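Local coordinates for protein beta-hexosaminidase Amuc_2018 (Akkermansia muciniphila, PDB 6JEB) that hydrolyses terminal non-reducing N-acetylhexosamine residues, including beta-linked N-acetylglucosamine from N-glycans and chitobiose, as a zinc-containing family 20 glycosidase, at residues E265-P268 against L269-E272; A278-D281 against E282-M286; L411-A414 against Y415-C419; S433-N436 against F437-K440. All coordinates share one frame; numbering follows the deposited sequence.

Interaction 1 (E265-P268 against L269-E272); sequences EKCP and LCRE. With ZN (zinc ion), chain B.
Cys267 and Cys270 make a CxxC turn, the half of a four-cysteine zinc site that opens helix 268-277. Cys267 SG lies 2.3 Å and Cys270 SG 2.4 Å from the zinc ion, and Cys206 and Cys226 complete the site. Cysteine suits position 267 twice over. Cys267 is the N-cap of the helix, and the sulfur that binds the metal also accepts from Cys270 N at 3.3 Å, a bond that would be expected to help stabilise its negative charge. Arg271 runs back over the junction with helix 262-266. Its CB rests against Cys267 O, and its CG comes equally close to that oxygen and to Glu265 O. CD continues past both carbonyls; NE then donates to Glu265 O at 2.8 Å, in the carbonyl plane and on a lone pair. Lys266 O sits over one face of the guanidinium. At the tip, NH2 forms a long salt bridge to Glu265 OE2 at 3.6 Å, the two planes turned 60° apart. An alanine in place of Glu265 would probably leave NH2 without this charged mate. At the other end of Arg271, the backbone N donates to Cys267 O at 2.9 Å.

Interaction 2 (A278-D281 against E282-M286); sequences AMKD and EQEQM
Asp281 OD1 faces the opening turn of helix 282-299, where Glu284 N donates to it at 2.9 Å, nearly straight at 164°, and Gln283 N lies equally near. This is an N-cap. Aspartate suits the place because its short side chain, with CG between the backbone N and the carbonyl carbon (chi1 58°), can fold forward over the N-H groups at the helix start. Asp281 O continues the turn with a weak bond from Gln285 N at 3.4 Å. Glu284 reaches back the other way: in one of its two modelled conformers OE2 takes the N-H of Lys280 at 2.8 Å, from above the carboxylate plane, so this bond holds for that copy and is less certain. Lys280 NZ bends round to Ala278 O at 2.8 Å, tying down the residue whose positive phi ends the preceding helix in a Schellman motif. Beside these polar groups, Met279 extends its unbranched chain so that SD meets Gln285 CA at 3.7 Å. Gln285 itself bonds to Arg274 and packs on the zinc ligand Cys270. The carboxylate of Asp281, at the N-terminal end of the helix, would be expected to interact favourably with the helix dipole and so steady the tight turn between the two helices.

Interaction 3 (L411-A414 against Y415-C419); sequences LYRA and YPRAC
Leu411 O and Ala414 O accept the backbone bonds on the two sides of this junction: Tyr415 N to Leu411 O (3.0 Å) closes helix 407-414, and Ala418 N to Ala414 O (2.8 Å) carries the chain across to helix 417-426. Between them the chain turns through a cis peptide before Pro416, a bond that proline tolerates far better than other residues. The turn brings Tyr412 O and Tyr415 O, both acceptors, within 2.9 Å; each has its own donor, Gln357 for the first and Arg458 for the second.

A second set of polar bonds gathers on Arg413 O. Arg417 NH2 reaches it at 2.9 Å, in the guanidinium plane, because the long chain of Arg417 bends at chi3 (-60°) and brings its end back. One water donates to the same oxygen and accepts from both Arg417 N and Arg417 NE. The guanidinium of Arg413 turns elsewhere, to Glu463 and to the carbonyl of Asp354, a substrate-binding residue.

The apolar set centres on the Tyr415 ring. Leu411 lies alongside it, CD2 to CE2 4.0 Å, Ala414 CB approaches its CD2 at 3.9 Å, and Ala418 CB sits over one face toward the rim.

Around this junction, helix 106-118 packs against Leu411 and Tyr415, helix 434-452 against Pro416 and Cys419, and helix 372-376 against Pro416 and Arg417, on the outside of the TIM barrel.

Interaction 4 (S433-N436 against F437-K440); sequences SWEN and FRRK
The first turns of helix 434-452 begin at an N-cap, Ser433, whose OG accepts from Asn436 N at 3.0 Å while its carbonyl takes Phe437 N. Serine suits the cap because its short side chain lets the hydroxyl oxygen reach back to the N-H. On one flank Arg438 CB lies over the face of the Trp434 six-membered ring, a CH-pi contact 4.3 Å from the centroid, and a water in the indole plane joins Trp434 NE1 to Arg438 NH1. Trp434 CZ3 also comes up to the edge of the Phe437 ring, 3.7 Å from CD2. Glu435 pairs with the Arg438 guanidinium, though its two conformers make the detail doubtful. On another flank Asn436 OD1 is gripped side-on by Arg439, at 3.2 Å by NE and 2.8 Å by NH2, both from the same face of the amide; the bend at chi3 (67°) brings the guanidinium round. Lys440 CE packs on Asn436 ND2 at 3.6 Å, and its NZ goes to Glu9 and Glu423. A leucine in place of Asn436 has no oxygen for NE and NH2, and the Arg439 guanidinium would probably be held more loosely, with Tyr4 O remaining. Since Arg439 NH2 also binds Tyr4 O, the grip orients a charged group that links this helix to the N-terminal segment.

In the fold
From the N terminus, the four contacts follow in series, and none encloses or crosses another. Each spans one continuous run of chain, so each shapes a junction or helix start. Interaction 1 connects helix 262-266 to helix 268-277, and interaction 2 connects that helix to helix 282-299. The two touch: interaction 1 supplies two zinc ligands and interaction 2 packs against one of them. Interactions 3 and 4 lie across the chain's centre, with about 45 Å between the centres of interactions 1 and 3. Interaction 3 joins helices 407-414 and 417-426; interaction 4 starts helix 434-452, which packs back through Phe437 CE1, 3.7 Å from Cys419 O.

Interaction 1 (E265-P268 against L269-E272)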
loop_
_atom_site.group_PDB
_atom_site.type_symbol
_atom_site.label_atom_id
_atom_site.label_comp_id
_atom_site.label_asym_id
_atom_site.label_seq_id
_atom_site.Cartn_x
_atom_site.Cartn_y
_atom_site.Cartn_z
ATOM N N GLU A 265 4.067 -17.936 24.976
ATOM C CA GLU A 265 3.536 -18.524 26.203
ATOM C C GLU A 265 4.452 -19.623 26.721
ATOM O O GLU A 265 4.685 -19.722 27.932
ATOM C CB GLU A 265 2.122 -19.071 25.976
ATOM C CG GLU A 265 1.382 -19.424 27.271
ATOM C CD GLU A 265 1.828 -20.748 27.873
ATOM O OE1 GLU A 265 2.148 -21.676 27.100
ATOM O OE2 GLU A 265 1.870 -20.854 29.119
ATOM N N LYS A 266 4.993 -20.447 25.815
ATOM C CA LYS A 266 5.803 -21.600 26.193
ATOM C C LYS A 266 7.266 -21.267 26.429
ATOM O O LYS A 266 7.958 -22.038 27.106
ATOM C CB LYS A 266 5.739 -22.667 25.096
ATOM C CG LYS A 266 4.391 -23.333 24.968
ATOM C CD LYS A 266 4.372 -24.335 23.836
ATOM C CE LYS A 266 2.999 -24.990 23.733
ATOM N NZ LYS A 266 2.917 -25.952 22.600
ATOM N N CYS A 267 7.748 -20.153 25.888
ATOM C CA CYS A 267 9.169 -19.831 25.941
ATOM C C CYS A 267 9.655 -19.723 27.384
ATOM O O CYS A 267 9.065 -18.979 28.180
ATOM C CB CYS A 267 9.413 -18.506 25.222
ATOM S SG CYS A 267 11.108 -17.888 25.395
ATOM N N PRO A 268 10.729 -20.429 27.759
ATOM C CA PRO A 268 11.209 -20.327 29.144
ATOM C C PRO A 268 11.730 -18.947 29.497
ATOM O O PRO A 268 11.651 -18.551 30.668
ATOM C CB PRO A 268 12.308 -21.401 29.223
ATOM C CG PRO A 268 12.752 -21.577 27.804
ATOM C CD PRO A 268 11.511 -21.394 26.970
ATOM N N LEU A 269 12.257 -18.198 28.521
ATOM C CA LEU A 269 12.690 -16.832 28.798
ATOM C C LEU A 269 11.496 -15.901 28.946
ATOM O O LEU A 269 11.440 -15.089 29.877
ATOM C CB LEU A 269 13.601 -16.327 27.678
ATOM C CG LEU A 269 14.877 -17.135 27.440
ATOM C CD1 LEU A 269 15.646 -16.521 26.275
ATOM C CD2 LEU A 269 15.737 -17.188 28.693
ATOM N N CYS A 270 10.532 -15.996 28.024
ATOM C CA CYS A 270 9.372 -15.110 28.086
ATOM C C CYS A 270 8.511 -15.382 29.314
ATOM O O CYS A 270 7.934 -14.444 29.878
ATOM C CB CYS A 270 8.540 -15.217 26.807
ATOM S SG CYS A 270 9.350 -14.523 25.337
ATOM N N ARG A 271 8.410 -16.643 29.747
ATOM C CA ARG A 271 7.624 -16.942 30.943
ATOM C C ARG A 271 8.125 -16.157 32.146
ATOM O O ARG A 271 7.336 -15.537 32.867
ATOM C CB ARG A 271 7.653 -18.441 31.239
ATOM C CG ARG A 271 6.719 -19.219 30.360
ATOM C CD ARG A 271 6.865 -20.702 30.577
ATOM N NE ARG A 271 5.766 -21.403 29.932
ATOM C CZ ARG A 271 5.567 -22.713 29.990
ATOM N NH1 ARG A 271 6.397 -23.488 30.678
ATOM N NH2 ARG A 271 4.528 -23.241 29.358
ATOM N N GLU A 272 9.439 -16.173 32.384
ATOM C CA GLU A 272 9.972 -15.463 33.544
ATOM C C GLU A 272 9.985 -13.957 33.333
ATOM O O GLU A 272 9.837 -13.200 34.299
ATOM C CB GLU A 272 11.373 -15.961 33.892
ATOM C CG GLU A 272 11.376 -17.198 34.740
ATOM C CD GLU A 272 10.633 -17.010 36.060
ATOM O OE1 GLU A 272 10.971 -16.093 36.840
ATOM O OE2 GLU A 272 9.694 -17.780 36.311
HETATM ZN ZN ZN B . 10.826 -15.939 24.135
#

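Interaction 2 (A278-D281 against E282-M286)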
loop_
_atom_site.group_PDB
_atom_site.type_symbol
_atom_site.label_atom_id
_atom_site.label_comp_id
_atom_site.label_asym_id
_atom_site.label_seq_id
_atom_site.Cartn_x
_atom_site.Cartn_y
_atom_site.Cartn_z
ATOM N N ALA A 278 5.073 -8.572 35.779
ATOM C CA ALA A 278 3.687 -8.725 36.225
ATOM C C ALA A 278 2.704 -8.685 35.053
ATOM O O ALA A 278 1.621 -8.102 35.141
ATOM C CB ALA A 278 3.315 -7.723 37.322
ATOM N N MET A 279 3.084 -9.312 33.942
ATOM C CA MET A 279 2.214 -9.418 32.779
ATOM C C MET A 279 1.318 -10.636 32.925
ATOM O O MET A 279 1.798 -11.743 33.190
ATOM C CB MET A 279 3.030 -9.558 31.499
ATOM C CG MET A 279 3.820 -8.334 31.134
ATOM S SD MET A 279 4.886 -8.701 29.735
ATOM C CE MET A 279 5.695 -7.123 29.519
ATOM N N LYS A 280 0.022 -10.432 32.717
ATOM C CA LYS A 280 -0.959 -11.483 32.928
ATOM C C LYS A 280 -1.133 -12.389 31.721
ATOM O O LYS A 280 -1.584 -13.527 31.882
ATOM C CB LYS A 280 -2.314 -10.874 33.318
ATOM C CG LYS A 280 -2.381 -10.300 34.737
ATOM C CD LYS A 280 -1.585 -9.004 34.890
ATOM C CE LYS A 280 -1.669 -8.443 36.300
ATOM N NZ LYS A 280 -0.662 -7.363 36.522
ATOM N N ASP A 281 -0.778 -11.924 30.525
ATOM C CA ASP A 281 -0.977 -12.714 29.320
ATOM C C ASP A 281 -0.035 -12.205 28.238
ATOM O O ASP A 281 0.744 -11.269 28.443
ATOM C CB ASP A 281 -2.442 -12.690 28.859
ATOM C CG ASP A 281 -2.959 -11.282 28.582
ATOM O OD1 ASP A 281 -2.245 -10.477 27.946
ATOM O OD2 ASP A 281 -4.106 -10.982 28.974
ATOM N N GLU A 282 -0.133 -12.823 27.066
ATOM C CA GLU A 282 0.764 -12.491 25.974
ATOM C C GLU A 282 0.307 -11.275 25.182
ATOM O O GLU A 282 1.096 -10.745 24.390
ATOM C CB GLU A 282 0.968 -13.706 25.065
ATOM C CG GLU A 282 1.762 -14.844 25.706
ATOM C CD GLU A 282 0.982 -15.569 26.795
ATOM O OE1 GLU A 282 -0.218 -15.859 26.593
ATOM O OE2 GLU A 282 1.564 -15.826 27.868
ATOM N N GLN A 283 -0.936 -10.811 25.372
ATOM C CA GLN A 283 -1.322 -9.534 24.778
ATOM C C GLN A 283 -0.644 -8.374 25.494
ATOM O O GLN A 283 -0.232 -7.400 24.856
ATOM C CB GLN A 283 -2.844 -9.371 24.758
ATOM C CG GLN A 283 -3.553 -10.283 23.773
ATOM C CD GLN A 283 -3.135 -10.024 22.336
ATOM O OE1 GLN A 283 -3.490 -9.000 21.755
ATOM N NE2 GLN A 283 -2.368 -10.948 21.756
ATOM N N GLU A 284 -0.515 -8.456 26.821
ATOM C CA GLU A 284 0.304 -7.481 27.539
ATOM C C GLU A 284 1.747 -7.538 27.060
ATOM O O GLU A 284 2.411 -6.507 26.919
ATOM C CB GLU A 284 0.261 -7.754 29.041
ATOM C CG GLU A 284 -0.905 -7.143 29.776
ATOM C CD GLU A 284 -0.705 -7.198 31.276
ATOM O OE1 GLU A 284 0.068 -6.370 31.809
ATOM O OE2 GLU A 284 -1.301 -8.086 31.917
ATOM N N GLN A 285 2.250 -8.746 26.800
ATOM C CA GLN A 285 3.603 -8.868 26.277
ATOM C C GLN A 285 3.711 -8.231 24.896
ATOM O O GLN A 285 4.698 -7.552 24.591
ATOM C CB GLN A 285 4.006 -10.338 26.221
ATOM C CG GLN A 285 5.478 -10.518 25.896
ATOM C CD GLN A 285 5.913 -11.968 25.874
ATOM O OE1 GLN A 285 5.261 -12.836 26.456
ATOM N NE2 GLN A 285 7.021 -12.236 25.199
ATOM N N MET A 286 2.695 -8.435 24.049
ATOM C CA MET A 286 2.687 -7.827 22.722
ATOM C C MET A 286 2.675 -6.307 22.819
ATOM O O MET A 286 3.395 -5.625 22.081
ATOM C CB MET A 286 1.473 -8.324 21.930
ATOM C CG MET A 286 1.433 -7.887 20.456
ATOM S SD MET A 286 2.633 -8.738 19.403
ATOM C CE MET A 286 2.052 -10.431 19.478
#

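Interaction 3 (L411-A414 against Y415-C419)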
loop_
_atom_site.group_PDB
_atom_site.type_symbol
_atom_site.label_atom_id
_atom_site.label_comp_id
_atom_site.label_asym_id
_atom_site.label_seq_id
_atom_site.Cartn_x
_atom_site.Cartn_y
_atom_site.Cartn_z
ATOM N N LEU A 411 0.281 -6.480 -12.152
ATOM C CA LEU A 411 -0.576 -5.465 -12.751
ATOM C C LEU A 411 -1.925 -6.041 -13.137
ATOM O O LEU A 411 -2.934 -5.328 -13.084
ATOM C CB LEU A 411 0.100 -4.841 -13.974
ATOM C CG LEU A 411 1.351 -4.004 -13.694
ATOM C CD1 LEU A 411 1.957 -3.526 -15.016
ATOM C CD2 LEU A 411 1.040 -2.825 -12.768
ATOM N N TYR A 412 -1.966 -7.317 -13.537
ATOM C CA TYR A 412 -3.245 -7.914 -13.897
ATOM C C TYR A 412 -4.220 -7.867 -12.728
ATOM O O TYR A 412 -5.401 -7.554 -12.912
ATOM C CB TYR A 412 -3.084 -9.355 -14.398
ATOM C CG TYR A 412 -4.412 -9.847 -14.905
ATOM C CD1 TYR A 412 -4.806 -9.596 -16.213
ATOM C CD2 TYR A 412 -5.299 -10.505 -14.058
ATOM C CE1 TYR A 412 -6.043 -10.008 -16.679
ATOM C CE2 TYR A 412 -6.539 -10.909 -14.501
ATOM C CZ TYR A 412 -6.903 -10.663 -15.815
ATOM O OH TYR A 412 -8.135 -11.057 -16.257
ATOM N N ARG A 413 -3.748 -8.187 -11.516
ATOM C CA ARG A 413 -4.646 -8.141 -10.364
ATOM C C ARG A 413 -4.767 -6.746 -9.761
ATOM O O ARG A 413 -5.827 -6.407 -9.231
ATOM C CB ARG A 413 -4.280 -9.204 -9.322
ATOM C CG ARG A 413 -4.536 -10.602 -9.861
ATOM C CD ARG A 413 -5.050 -11.623 -8.845
ATOM N NE ARG A 413 -5.470 -12.827 -9.560
ATOM C CZ ARG A 413 -6.030 -13.908 -9.009
ATOM N NH1 ARG A 413 -6.247 -13.972 -7.700
ATOM N NH2 ARG A 413 -6.375 -14.935 -9.784
ATOM N N ALA A 414 -3.728 -5.915 -9.858
ATOM C CA ALA A 414 -3.815 -4.584 -9.266
ATOM C C ALA A 414 -4.798 -3.691 -10.013
ATOM O O ALA A 414 -5.544 -2.932 -9.385
ATOM C CB ALA A 414 -2.434 -3.931 -9.198
ATOM N N TYR A 415 -4.806 -3.756 -11.361
ATOM C CA TYR A 415 -5.632 -2.906 -12.212
ATOM C C TYR A 415 -6.708 -3.728 -12.910
ATOM O O TYR A 415 -6.474 -4.888 -13.267
ATOM C CB TYR A 415 -4.775 -2.179 -13.264
ATOM C CG TYR A 415 -3.922 -1.116 -12.615
ATOM C CD1 TYR A 415 -4.416 0.171 -12.421
ATOM C CD2 TYR A 415 -2.658 -1.420 -12.118
ATOM C CE1 TYR A 415 -3.670 1.130 -11.779
ATOM C CE2 TYR A 415 -1.891 -0.460 -11.474
ATOM C CZ TYR A 415 -2.410 0.811 -11.301
ATOM O OH TYR A 415 -1.676 1.772 -10.660
ATOM N N PRO A 416 -7.903 -3.155 -13.141
ATOM C CA PRO A 416 -8.300 -1.768 -12.863
ATOM C C PRO A 416 -8.827 -1.495 -11.452
ATOM O O PRO A 416 -9.267 -0.376 -11.212
ATOM C CB PRO A 416 -9.439 -1.538 -13.861
ATOM C CG PRO A 416 -10.082 -2.877 -13.958
ATOM C CD PRO A 416 -8.917 -3.849 -13.957
ATOM N N ARG A 417 -8.807 -2.467 -10.534
ATOM C CA ARG A 417 -9.347 -2.185 -9.204
ATOM C C ARG A 417 -8.617 -1.042 -8.509
ATOM O O ARG A 417 -9.246 -0.272 -7.777
ATOM C CB ARG A 417 -9.417 -3.445 -8.344
ATOM C CG ARG A 417 -10.555 -4.371 -8.786
ATOM C CD ARG A 417 -10.525 -5.706 -8.056
ATOM N NE ARG A 417 -9.275 -6.415 -8.311
ATOM C CZ ARG A 417 -8.964 -7.596 -7.785
ATOM N NH1 ARG A 417 -9.828 -8.229 -6.998
ATOM N NH2 ARG A 417 -7.792 -8.155 -8.065
ATOM N N ALA A 418 -7.311 -0.882 -8.753
ATOM C CA ALA A 418 -6.597 0.251 -8.164
ATOM C C ALA A 418 -7.190 1.587 -8.605
ATOM O O ALA A 418 -7.116 2.564 -7.856
ATOM C CB ALA A 418 -5.102 0.193 -8.499
ATOM N N CYS A 419 -7.772 1.650 -9.810
ATOM C CA CYS A 419 -8.453 2.869 -10.253
ATOM C C CYS A 419 -9.649 3.178 -9.363
ATOM O O CYS A 419 -9.912 4.345 -9.042
ATOM C CB CYS A 419 -8.929 2.717 -11.701
ATOM S SG CYS A 419 -7.645 2.214 -12.866
HETATM O O HOH W 1 -8.000 -5.327 -10.652
#

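Interaction 4 (S433-N436 against F437-K440)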
loop_
_atom_site.group_PDB
_atom_site.type_symbol
_atom_site.label_atom_id
_atom_site.label_comp_id
_atom_site.label_asym_id
_atom_site.label_seq_id
_atom_site.Cartn_x
_atom_site.Cartn_y
_atom_site.Cartn_z
ATOM N N SER A 433 -20.102 7.808 -8.583
ATOM C CA SER A 433 -21.159 6.897 -8.998
ATOM C C SER A 433 -20.533 5.788 -9.831
ATOM O O SER A 433 -19.571 6.023 -10.570
ATOM C CB SER A 433 -22.278 7.599 -9.782
ATOM O OG SER A 433 -21.952 7.765 -11.152
ATOM N N TRP A 434 -21.073 4.581 -9.687
ATOM C CA TRP A 434 -20.566 3.460 -10.468
ATOM C C TRP A 434 -20.725 3.719 -11.961
ATOM O O TRP A 434 -19.804 3.458 -12.746
ATOM C CB TRP A 434 -21.278 2.174 -10.050
ATOM C CG TRP A 434 -21.030 1.026 -10.978
ATOM C CD1 TRP A 434 -21.958 0.386 -11.754
ATOM C CD2 TRP A 434 -19.770 0.391 -11.253
ATOM N NE1 TRP A 434 -21.358 -0.608 -12.481
ATOM C CE2 TRP A 434 -20.018 -0.632 -12.192
ATOM C CE3 TRP A 434 -18.464 0.579 -10.791
ATOM C CZ2 TRP A 434 -19.007 -1.462 -12.682
ATOM C CZ3 TRP A 434 -17.456 -0.254 -11.277
ATOM C CH2 TRP A 434 -17.738 -1.259 -12.213
ATOM N N GLU A 435 -21.874 4.268 -12.368
ATOM C CA GLU A 435 -22.111 4.517 -13.786
ATOM C C GLU A 435 -21.059 5.455 -14.367
ATOM O O GLU A 435 -20.504 5.192 -15.440
ATOM C CB GLU A 435 -23.519 5.069 -14.002
ATOM C CG GLU A 435 -24.616 4.041 -13.775
ATOM C CD GLU A 435 -24.451 2.816 -14.653
ATOM O OE1 GLU A 435 -24.163 2.985 -15.858
ATOM O OE2 GLU A 435 -24.595 1.686 -14.137
ATOM N N ASN A 436 -20.765 6.552 -13.670
ATOM C CA ASN A 436 -19.766 7.482 -14.184
ATOM C C ASN A 436 -18.378 6.856 -14.181
ATOM O O ASN A 436 -17.617 7.013 -15.144
ATOM C CB ASN A 436 -19.769 8.782 -13.382
ATOM C CG ASN A 436 -18.951 9.868 -14.049
ATOM O OD1 ASN A 436 -19.205 10.219 -15.205
ATOM N ND2 ASN A 436 -17.966 10.407 -13.331
ATOM N N PHE A 437 -18.029 6.151 -13.105
ATOM C CA PHE A 437 -16.717 5.520 -13.039
ATOM C C PHE A 437 -16.540 4.515 -14.169
ATOM O O PHE A 437 -15.502 4.494 -14.841
ATOM C CB PHE A 437 -16.523 4.842 -11.681
ATOM C CG PHE A 437 -15.247 4.052 -11.583
ATOM C CD1 PHE A 437 -14.039 4.689 -11.311
ATOM C CD2 PHE A 437 -15.251 2.680 -11.787
ATOM C CE1 PHE A 437 -12.854 3.962 -11.225
ATOM C CE2 PHE A 437 -14.081 1.946 -11.709
ATOM C CZ PHE A 437 -12.874 2.586 -11.430
ATOM N N ARG A 438 -17.551 3.667 -14.385
ATOM C CA ARG A 438 -17.479 2.655 -15.436
ATOM C C ARG A 438 -17.309 3.297 -16.810
ATOM O O ARG A 438 -16.540 2.802 -17.644
ATOM C CB ARG A 438 -18.735 1.782 -15.392
ATOM C CG ARG A 438 -18.713 0.587 -16.319
ATOM C CD ARG A 438 -20.085 -0.057 -16.382
ATOM N NE ARG A 438 -21.016 0.746 -17.169
ATOM C CZ ARG A 438 -22.305 0.896 -16.883
ATOM N NH1 ARG A 438 -22.823 0.312 -15.812
ATOM N NH2 ARG A 438 -23.076 1.648 -17.658
ATOM N N ARG A 439 -18.012 4.407 -17.058
ATOM C CA ARG A 439 -17.852 5.128 -18.317
ATOM C C ARG A 439 -16.406 5.572 -18.506
ATOM O O ARG A 439 -15.801 5.335 -19.560
ATOM C CB ARG A 439 -18.775 6.349 -18.329
ATOM C CG ARG A 439 -18.519 7.299 -19.500
ATOM C CD ARG A 439 -19.286 8.616 -19.366
ATOM N NE ARG A 439 -18.820 9.446 -18.255
ATOM C CZ ARG A 439 -17.765 10.255 -18.313
ATOM N NH1 ARG A 439 -17.040 10.329 -19.421
ATOM N NH2 ARG A 439 -17.425 10.980 -17.253
ATOM N N LYS A 440 -15.834 6.212 -17.487
ATOM C CA LYS A 440 -14.469 6.722 -17.603
ATOM C C LYS A 440 -13.462 5.591 -17.752
ATOM O O LYS A 440 -12.498 5.708 -18.516
ATOM C CB LYS A 440 -14.124 7.555 -16.371
ATOM C CG LYS A 440 -15.057 8.729 -16.151
ATOM C CD LYS A 440 -14.593 9.584 -14.984
ATOM C CE LYS A 440 -14.708 8.826 -13.661
ATOM N NZ LYS A 440 -14.147 9.609 -12.510
HETATM O O HOH W 2 -22.383 -2.276 -14.581
#